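Local coordinates for hypothetical protein TM1010 (Thermotoga maritima, PDB 2F4P) that is of unknown function but belongs to the cupin family of small beta-barrel proteins and assembles as a pair of identical subunits, at residues N47-P57 / E114-H125. Numbering follows the deposited sequence.
Sequences NTQVYDVVFEP and ELVHIGISTQVH
Glu114 and Glu56 open this antiparallel pairing of strands 49-55 and 115-121, neighbours in one sheet of the cupin beta-barrel. Glu114 OE1 stays 4.3 Å from Glu56 OE1, and water 2 donates a hydrogen bond to each, which probably eases the like charges; the other carboxylate oxygens form salt bridges, Glu114 with Arg76 and Glu56 with Arg20. Leu115 and Phe55 exchange two backbone hydrogen bonds, as do His117 with Val53, Gly119 with Tyr51 and Ser121 with Gln49; Ala109 touches both Leu115 and Phe55 side chains. On the other face Val116 and Val54 lie side by side, pointing the same way. The imidazole of His117, its CG between backbone N and carbonyl carbon (chi1 77°), donates from ND1 to Ile118 O over 2.9 Å, a nearly straight bond that arrives from above the carbonyl plane and holds the ring's rotation. Val53 CB lies over one face, toward its rim, while Phe55 CE1 comes 3.6 Å from His117 NE2, rim to rim; an unknown ligand sits close to Val53. Ile118 presses CG2 on Val50 CG1. Gly119, lacking a side chain, lets the Tyr51 ring, in the conformer described (one of two), lie over the backbone, Gly119 O 3.5 Å above its centre. Ile120 packs CG2 tightly on Thr48 CG2, beside Ile120 of the second subunit. Ser121 OG, at the ring edge, is hydrogen-bonded to Tyr51 OH at 2.6 Å, either able to donate; Gln70 also bonds this hydroxyl. Water 1, accepting from Gln123 N, donates to Thr48 OG1, also hydrogen-bonded to Phe46 O. Val124 N bonds to Asn47 O. Asn47 turns CG anti to its own N (chi1 -162°), bringing OD1 to the 3-10 turn, where His125 N donates in the amide plane, onto a lone pair of Asn47 OD1, at 2.8 Å.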
# COMPACT_ATOMS: atom_id res chain seq x y z
N ASN A 47 -0.07 -13.39 3.18
CA ASN A 47 0.19 -13.16 4.62
C ASN A 47 0.15 -11.68 5.01
O ASN A 47 0.83 -11.21 5.94
CB ASN A 47 1.52 -13.82 5.05
CG ASN A 47 1.62 -14.01 6.53
OD1 ASN A 47 0.60 -14.13 7.23
ND2 ASN A 47 2.85 -14.03 7.04
N THR A 48 -0.69 -10.94 4.28
CA THR A 48 -0.75 -9.48 4.35
C THR A 48 -2.17 -9.05 4.01
O THR A 48 -2.78 -9.59 3.09
CB THR A 48 0.19 -8.89 3.27
OG1 THR A 48 1.48 -9.46 3.38
CG2 THR A 48 0.30 -7.38 3.36
N GLN A 49 -2.72 -8.09 4.74
CA GLN A 49 -3.96 -7.47 4.33
C GLN A 49 -3.71 -6.01 4.05
O GLN A 49 -2.79 -5.42 4.60
CB GLN A 49 -5.01 -7.65 5.40
CG GLN A 49 -5.51 -9.05 5.46
CD GLN A 49 -6.56 -9.22 6.52
OE1 GLN A 49 -6.45 -8.67 7.61
NE2 GLN A 49 -7.59 -9.99 6.20
N VAL A 50 -4.51 -5.45 3.14
CA VAL A 50 -4.36 -4.05 2.73
C VAL A 50 -5.77 -3.41 2.71
O VAL A 50 -6.75 -4.01 2.26
CB VAL A 50 -3.69 -3.91 1.34
CG1 VAL A 50 -3.43 -2.46 0.99
CG2 VAL A 50 -2.38 -4.70 1.28
N TYR A 51 -5.84 -2.19 3.22
CA TYR A 51 -7.11 -1.48 3.29
C TYR A 51 -6.88 0.00 3.08
O TYR A 51 -5.76 0.49 3.16
CB TYR A 51 -7.83 -1.74 4.62
CG TYR A 51 -6.85 -1.98 5.72
CD1 TYR A 51 -6.29 -3.24 5.93
CD2 TYR A 51 -6.44 -0.93 6.53
CE1 TYR A 51 -5.35 -3.45 6.91
CE2 TYR A 51 -5.51 -1.13 7.53
CZ TYR A 51 -4.97 -2.38 7.72
OH TYR A 51 -4.05 -2.53 8.71
N ASP A 52 -7.97 0.68 2.75
CA ASP A 52 -7.97 2.12 2.51
C ASP A 52 -8.98 2.67 3.49
O ASP A 52 -10.11 2.16 3.54
CB ASP A 52 -8.42 2.40 1.08
CG ASP A 52 -8.08 3.81 0.63
OD1 ASP A 52 -7.03 4.36 1.04
OD2 ASP A 52 -8.84 4.36 -0.17
N VAL A 53 -8.58 3.68 4.27
CA VAL A 53 -9.39 4.20 5.39
C VAL A 53 -9.57 5.72 5.27
O VAL A 53 -8.60 6.45 5.01
CB VAL A 53 -8.72 3.94 6.76
CG1 VAL A 53 -9.74 4.15 7.94
CG2 VAL A 53 -8.10 2.56 6.81
N VAL A 54 -10.79 6.21 5.48
CA VAL A 54 -11.05 7.64 5.66
C VAL A 54 -11.54 7.87 7.08
O VAL A 54 -12.52 7.24 7.50
CB VAL A 54 -12.14 8.18 4.72
CG1 VAL A 54 -12.29 9.71 4.90
CG2 VAL A 54 -11.82 7.81 3.28
N PHE A 55 -10.85 8.75 7.81
CA PHE A 55 -11.28 9.23 9.13
C PHE A 55 -11.79 10.65 8.91
O PHE A 55 -11.05 11.52 8.46
CB PHE A 55 -10.12 9.34 10.10
CG PHE A 55 -9.48 8.03 10.48
CD1 PHE A 55 -8.50 7.47 9.69
CD2 PHE A 55 -9.85 7.39 11.62
CE1 PHE A 55 -7.92 6.25 10.03
CE2 PHE A 55 -9.29 6.19 11.98
CZ PHE A 55 -8.29 5.63 11.17
N GLU A 56 -13.04 10.90 9.27
CA GLU A 56 -13.53 12.29 9.29
C GLU A 56 -12.89 13.04 10.45
O GLU A 56 -12.39 12.42 11.37
CB GLU A 56 -15.05 12.32 9.43
CG GLU A 56 -15.77 11.66 8.24
CD GLU A 56 -15.42 12.25 6.91
OE1 GLU A 56 -15.14 13.47 6.83
OE2 GLU A 56 -15.45 11.48 5.92
N PRO A 57 -12.91 14.39 10.42
CA PRO A 57 -12.25 15.11 11.50
C PRO A 57 -12.69 14.63 12.89
O PRO A 57 -13.87 14.41 13.13
CB PRO A 57 -12.66 16.57 11.24
CG PRO A 57 -12.92 16.65 9.82
CD PRO A 57 -13.48 15.29 9.41
N GLU A 114 -9.86 15.81 7.59
CA GLU A 114 -9.93 14.37 7.42
C GLU A 114 -8.52 13.78 7.23
O GLU A 114 -7.57 14.49 6.87
CB GLU A 114 -10.83 14.04 6.23
CG GLU A 114 -10.10 14.14 4.92
CD GLU A 114 -11.02 14.18 3.74
OE1 GLU A 114 -12.14 13.61 3.81
OE2 GLU A 114 -10.61 14.83 2.74
N LEU A 115 -8.40 12.48 7.48
CA LEU A 115 -7.19 11.72 7.15
C LEU A 115 -7.60 10.53 6.29
O LEU A 115 -8.57 9.85 6.59
CB LEU A 115 -6.47 11.22 8.40
CG LEU A 115 -5.28 10.27 8.17
CD1 LEU A 115 -4.06 11.03 7.68
CD2 LEU A 115 -4.98 9.50 9.43
N VAL A 116 -6.87 10.34 5.19
CA VAL A 116 -7.04 9.18 4.33
C VAL A 116 -5.71 8.49 4.22
O VAL A 116 -4.68 9.14 3.95
CB VAL A 116 -7.50 9.55 2.92
CG1 VAL A 116 -7.81 8.28 2.07
CG2 VAL A 116 -8.72 10.50 2.99
N HIS A 117 -5.72 7.18 4.42
CA HIS A 117 -4.50 6.42 4.29
C HIS A 117 -4.76 4.98 3.85
O HIS A 117 -5.85 4.43 4.05
CB HIS A 117 -3.68 6.48 5.60
CG HIS A 117 -4.19 5.60 6.68
ND1 HIS A 117 -3.93 4.25 6.72
CD2 HIS A 117 -4.93 5.87 7.79
CE1 HIS A 117 -4.52 3.72 7.78
NE2 HIS A 117 -5.12 4.69 8.45
N ILE A 118 -3.73 4.40 3.22
CA ILE A 118 -3.65 2.98 2.99
C ILE A 118 -3.04 2.36 4.24
O ILE A 118 -2.13 2.93 4.86
CB ILE A 118 -2.78 2.66 1.74
CG1 ILE A 118 -3.48 3.19 0.46
CG2 ILE A 118 -2.54 1.14 1.60
CD1 ILE A 118 -2.53 3.49 -0.68
N GLY A 119 -3.58 1.23 4.67
CA GLY A 119 -2.98 0.47 5.76
C GLY A 119 -2.59 -0.91 5.28
O GLY A 119 -3.32 -1.51 4.48
N ILE A 120 -1.42 -1.39 5.73
CA ILE A 120 -0.94 -2.72 5.40
C ILE A 120 -0.74 -3.46 6.72
O ILE A 120 0.08 -3.03 7.54
CB ILE A 120 0.38 -2.66 4.63
CG1 ILE A 120 0.25 -1.75 3.42
CG2 ILE A 120 0.81 -4.05 4.20
CD1 ILE A 120 1.53 -1.41 2.73
N SER A 121 -1.53 -4.50 6.96
CA SER A 121 -1.30 -5.39 8.10
C SER A 121 -0.33 -6.49 7.63
O SER A 121 -0.68 -7.33 6.80
CB SER A 121 -2.59 -6.01 8.60
OG SER A 121 -3.50 -5.04 9.02
N THR A 122 0.88 -6.48 8.18
CA THR A 122 1.93 -7.40 7.81
C THR A 122 1.90 -8.62 8.71
O THR A 122 1.41 -8.56 9.86
CB THR A 122 3.28 -6.69 7.90
OG1 THR A 122 3.43 -6.08 9.20
CG2 THR A 122 3.35 -5.60 6.85
N GLN A 123 2.41 -9.73 8.20
CA GLN A 123 2.58 -10.96 8.96
C GLN A 123 1.30 -11.34 9.69
O GLN A 123 1.31 -11.58 10.90
CB GLN A 123 3.75 -10.83 9.92
CG GLN A 123 5.06 -10.55 9.20
CD GLN A 123 6.19 -10.15 10.13
OE1 GLN A 123 7.22 -10.83 10.14
NE2 GLN A 123 6.04 -9.01 10.87
N VAL A 124 0.21 -11.38 8.93
CA VAL A 124 -1.11 -11.64 9.47
C VAL A 124 -1.18 -12.95 10.24
O VAL A 124 -1.89 -13.05 11.22
CB VAL A 124 -2.19 -11.55 8.35
CG1 VAL A 124 -3.57 -12.06 8.82
CG2 VAL A 124 -2.29 -10.12 7.87
N HIS A 125 -0.40 -13.94 9.82
CA HIS A 125 -0.45 -15.25 10.46
C HIS A 125 -0.06 -15.17 11.95
O HIS A 125 -0.41 -16.05 12.73
CB HIS A 125 0.46 -16.22 9.69
CG HIS A 125 0.47 -17.61 10.22
ND1 HIS A 125 1.30 -18.01 11.25
CD2 HIS A 125 -0.21 -18.72 9.83
CE1 HIS A 125 1.10 -19.30 11.49
NE2 HIS A 125 0.20 -19.75 10.64
O HOH W 1 3.29 -9.19 5.55
O HOH W 2 -14.25 14.90 5.05